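PDB 1YAR: proteasome activator protein PA26 from Trypanosoma brucei, which forms a ring-shaped 11S (PA28-family) activator that binds the ends of the 20S proteasome and probably opens its gate to let peptides through. Local coordinates for residues R101-K106 against Q227-S232. Residues are numbered along the deposited sequence; the frame is centred on the assembly and turned at random.
Sequences RIPEHK and QPRTGS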
ATOM      1  N   ARG O 101     -13.816   3.028 -94.664  1.00 22.74           N
ATOM      2  CA  ARG O 101     -13.766   2.475 -93.296  1.00 22.83           C
ATOM      3  C   ARG O 101     -13.199   3.444 -92.249  1.00 22.77           C
ATOM      4  O   ARG O 101     -12.915   3.057 -91.111  1.00 22.97           O
ATOM      5  CB  ARG O 101     -12.999   1.156 -93.276  1.00 23.07           C
ATOM      6  CG  ARG O 101     -13.666   0.054 -94.080  1.00 24.31           C
ATOM      7  CD  ARG O 101     -12.803  -1.182 -94.278  1.00 23.16           C
ATOM      8  NE  ARG O 101     -13.579  -2.272 -94.889  1.00 25.97           N
ATOM      9  CZ  ARG O 101     -13.834  -2.411 -96.190  1.00 25.90           C
ATOM     10  NH1 ARG O 101     -13.371  -1.533 -97.085  1.00 21.68           N
ATOM     11  NH2 ARG O 101     -14.565  -3.452 -96.602  1.00 26.95           N
ATOM     12  N   ILE O 102     -13.039   4.708 -92.620  1.00 23.39           N
ATOM     13  CA  ILE O 102     -12.683   5.729 -91.623  1.00 24.18           C
ATOM     14  C   ILE O 102     -13.895   5.839 -90.720  1.00 24.10           C
ATOM     15  O   ILE O 102     -14.992   6.041 -91.219  1.00 23.98           O
ATOM     16  CB  ILE O 102     -12.337   7.073 -92.300  1.00 24.17           C
ATOM     17  CG1 ILE O 102     -11.017   6.943 -93.069  1.00 23.93           C
ATOM     18  CG2 ILE O 102     -12.248   8.213 -91.247  1.00 25.11           C
ATOM     19  CD1 ILE O 102     -10.779   8.093 -94.072  1.00 25.54           C
ATOM     20  N   PRO O 103     -13.720   5.639 -89.408  1.00 24.43           N
ATOM     21  CA  PRO O 103     -14.875   5.517 -88.509  1.00 24.50           C
ATOM     22  C   PRO O 103     -15.456   6.844 -88.057  1.00 24.86           C
ATOM     23  O   PRO O 103     -14.935   7.912 -88.423  1.00 24.42           O
ATOM     24  CB  PRO O 103     -14.301   4.751 -87.308  1.00 25.03           C
ATOM     25  CG  PRO O 103     -12.843   5.182 -87.248  1.00 24.70           C
ATOM     26  CD  PRO O 103     -12.438   5.428 -88.706  1.00 23.78           C
ATOM     27  N   GLU O 104     -16.522   6.763 -87.256  1.00 24.66           N
ATOM     28  CA  GLU O 104     -17.164   7.924 -86.647  1.00 26.39           C
ATOM     29  C   GLU O 104     -16.093   8.880 -86.100  1.00 25.77           C
ATOM     30  O   GLU O 104     -15.182   8.444 -85.413  1.00 24.63           O
ATOM     31  CB  GLU O 104     -18.054   7.465 -85.486  1.00 25.86           C
ATOM     32  CG  GLU O 104     -18.903   8.545 -84.854  1.00 28.63           C
ATOM     33  CD  GLU O 104     -19.466   8.125 -83.495  1.00 29.78           C
ATOM     34  OE1 GLU O 104     -20.005   7.013 -83.388  1.00 33.25           O
ATOM     35  OE2 GLU O 104     -19.344   8.910 -82.523  1.00 36.30           O
ATOM     36  N   HIS O 105     -16.226  10.164 -86.411  1.00 25.45           N
ATOM     37  CA  HIS O 105     -15.266  11.167 -85.980  1.00 26.59           C
ATOM     38  C   HIS O 105     -15.317  11.361 -84.463  1.00 26.19           C
ATOM     39  O   HIS O 105     -16.359  11.680 -83.904  1.00 25.55           O
ATOM     40  CB  HIS O 105     -15.554  12.491 -86.670  1.00 26.68           C
ATOM     41  CG  HIS O 105     -14.559  13.558 -86.349  1.00 29.92           C
ATOM     42  ND1 HIS O 105     -13.516  13.883 -87.191  1.00 30.47           N
ATOM     43  CD2 HIS O 105     -14.446  14.372 -85.270  1.00 30.19           C
ATOM     44  CE1 HIS O 105     -12.806  14.859 -86.643  1.00 30.23           C
ATOM     45  NE2 HIS O 105     -13.344  15.164 -85.476  1.00 30.49           N
ATOM     46  N   LYS O 106     -14.191  11.134 -83.799  1.00 26.94           N
ATOM     47  CA  LYS O 106     -14.113  11.345 -82.354  1.00 27.76           C
ATOM     48  C   LYS O 106     -12.814  12.039 -81.973  1.00 28.05           C
ATOM     49  O   LYS O 106     -11.871  12.092 -82.767  1.00 27.76           O
ATOM     50  CB  LYS O 106     -14.181  10.015 -81.597  1.00 27.88           C
ATOM     51  CG  LYS O 106     -15.467   9.218 -81.749  1.00 28.62           C
ATOM     52  CD  LYS O 106     -15.327   7.898 -81.012  1.00 29.57           C
ATOM     53  CE  LYS O 106     -16.640   7.112 -81.005  1.00 32.04           C
ATOM     54  NZ  LYS O 106     -17.666   7.719 -80.122  1.00 34.25           N
ATOM     55  N   GLN O 227      -9.921  -2.361 -89.731  1.00 26.60           N
ATOM     56  CA  GLN O 227     -10.574  -2.267 -88.448  1.00 26.64           C
ATOM     57  C   GLN O 227      -9.793  -1.335 -87.516  1.00 26.08           C
ATOM     58  O   GLN O 227      -9.028  -1.809 -86.674  1.00 25.20           O
ATOM     59  CB  GLN O 227     -10.682  -3.658 -87.809  1.00 27.49           C
ATOM     60  CG  GLN O 227     -11.512  -4.660 -88.603  1.00 32.22           C
ATOM     61  CD  GLN O 227     -12.998  -4.289 -88.668  1.00 39.26           C
ATOM     62  OE1 GLN O 227     -13.490  -3.485 -87.858  1.00 41.39           O
ATOM     63  NE2 GLN O 227     -13.720  -4.887 -89.633  1.00 41.11           N
ATOM     64  N   PRO O 228      -9.954  -0.020 -87.689  1.00 25.48           N
ATOM     65  CA  PRO O 228      -9.156   0.947 -86.928  1.00 25.83           C
ATOM     66  C   PRO O 228      -9.494   0.994 -85.422  1.00 26.59           C
ATOM     67  O   PRO O 228      -8.689   1.489 -84.626  1.00 25.75           O
ATOM     68  CB  PRO O 228      -9.483   2.279 -87.612  1.00 25.31           C
ATOM     69  CG  PRO O 228     -10.865   2.079 -88.222  1.00 25.23           C
ATOM     70  CD  PRO O 228     -10.856   0.639 -88.657  1.00 25.40           C
ATOM     71  N   ARG O 229     -10.673   0.490 -85.051  1.00 27.48           N
ATOM     72  CA  ARG O 229     -11.086   0.444 -83.649  1.00 30.17           C
ATOM     73  C   ARG O 229     -11.518  -0.968 -83.273  1.00 33.62           C
ATOM     74  O   ARG O 229     -12.166  -1.656 -84.059  1.00 33.33           O
ATOM     75  CB  ARG O 229     -12.229   1.422 -83.368  1.00 29.82           C
ATOM     76  CG  ARG O 229     -11.864   2.895 -83.551  1.00 28.13           C
ATOM     77  CD  ARG O 229     -12.989   3.857 -83.241  1.00 28.26           C
ATOM     78  NE  ARG O 229     -12.522   5.246 -83.338  1.00 25.34           N
ATOM     79  CZ  ARG O 229     -13.233   6.265 -83.794  1.00 25.12           C
ATOM     80  NH1 ARG O 229     -14.496   6.104 -84.203  1.00 22.57           N
ATOM     81  NH2 ARG O 229     -12.683   7.467 -83.843  1.00 20.97           N
ATOM     82  N   THR O 230     -11.155  -1.393 -82.072  1.00 38.27           N
ATOM     83  CA  THR O 230     -11.435  -2.763 -81.649  1.00 43.30           C
ATOM     84  C   THR O 230     -12.154  -2.717 -80.322  1.00 46.00           C
ATOM     85  O   THR O 230     -11.626  -2.167 -79.344  1.00 46.44           O
ATOM     86  CB  THR O 230     -10.134  -3.607 -81.539  1.00 43.30           C
ATOM     87  OG1 THR O 230      -9.121  -2.860 -80.848  1.00 45.98           O
ATOM     88  CG2 THR O 230      -9.516  -3.843 -82.905  1.00 44.66           C
ATOM     89  N   GLY O 231     -13.360  -3.291 -80.302  1.00 49.24           N
ATOM     90  CA  GLY O 231     -14.219  -3.295 -79.109  1.00 52.62           C
ATOM     91  C   GLY O 231     -13.835  -4.331 -78.064  1.00 54.82           C
ATOM     92  O   GLY O 231     -13.344  -5.420 -78.394  1.00 55.42           O
ATOM     93  N   SER O 232     -14.063  -3.984 -76.798  1.00 56.84           N
ATOM     94  CA  SER O 232     -13.862  -4.897 -75.661  1.00 58.39           C
ATOM     95  C   SER O 232     -14.298  -4.219 -74.359  1.00 58.83           C
ATOM     96  O   SER O 232     -13.647  -4.383 -73.315  1.00 59.07           O
ATOM     97  CB  SER O 232     -12.396  -5.383 -75.566  1.00 58.49           C
ATOM     98  OG  SER O 232     -11.488  -4.311 -75.334  1.00 59.52           O
TER
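The carbonyl oxygen of Glu104 is gripped twice by the guanidinium of Arg229. The good hydrogen bond comes from Arg229 NH1, 2.7 Å from Glu104 O, in the carbonyl plane and on a lone pair. The second, from Arg229 NH2 to the same Glu104 O, is weak, with only 134° at the hydrogen. This pairing sits at one end of the four-helix bundle of the PA28 (11S) activator family, where the C-terminal tail, just out of helix 183-226, meets the loop running from helix 71-99 to helix 111-130. Arg229 reaches across with its chain extended from CG to NE, and the loop closes around its flat head. Pro103 CG rests over the centre of one guanidinium face, 3.5 Å above the plane; Lys106 CD lies over the other face, nearer its border than its middle. Asp109 O and Asn110 OD1, farther along the loop, accept hydrogen bonds from Arg229 NE and NH2, so the head's rotation is fixed from several sides. Past the guanidinium, the lysine chain bends at its last torsion (chi4 -71°). Its NZ makes its main salt bridge to an acidic side chain on the chain of another protein, with Glu104 OE2 as its partner within the loop, met from above the carboxylate plane. Closer to the end of helix 183-226, the two proline rings run antiparallel alongside each other, Pro103 CD meeting Pro228 CG at 3.7 Å, and the same Pro228 CG touches Arg101 O.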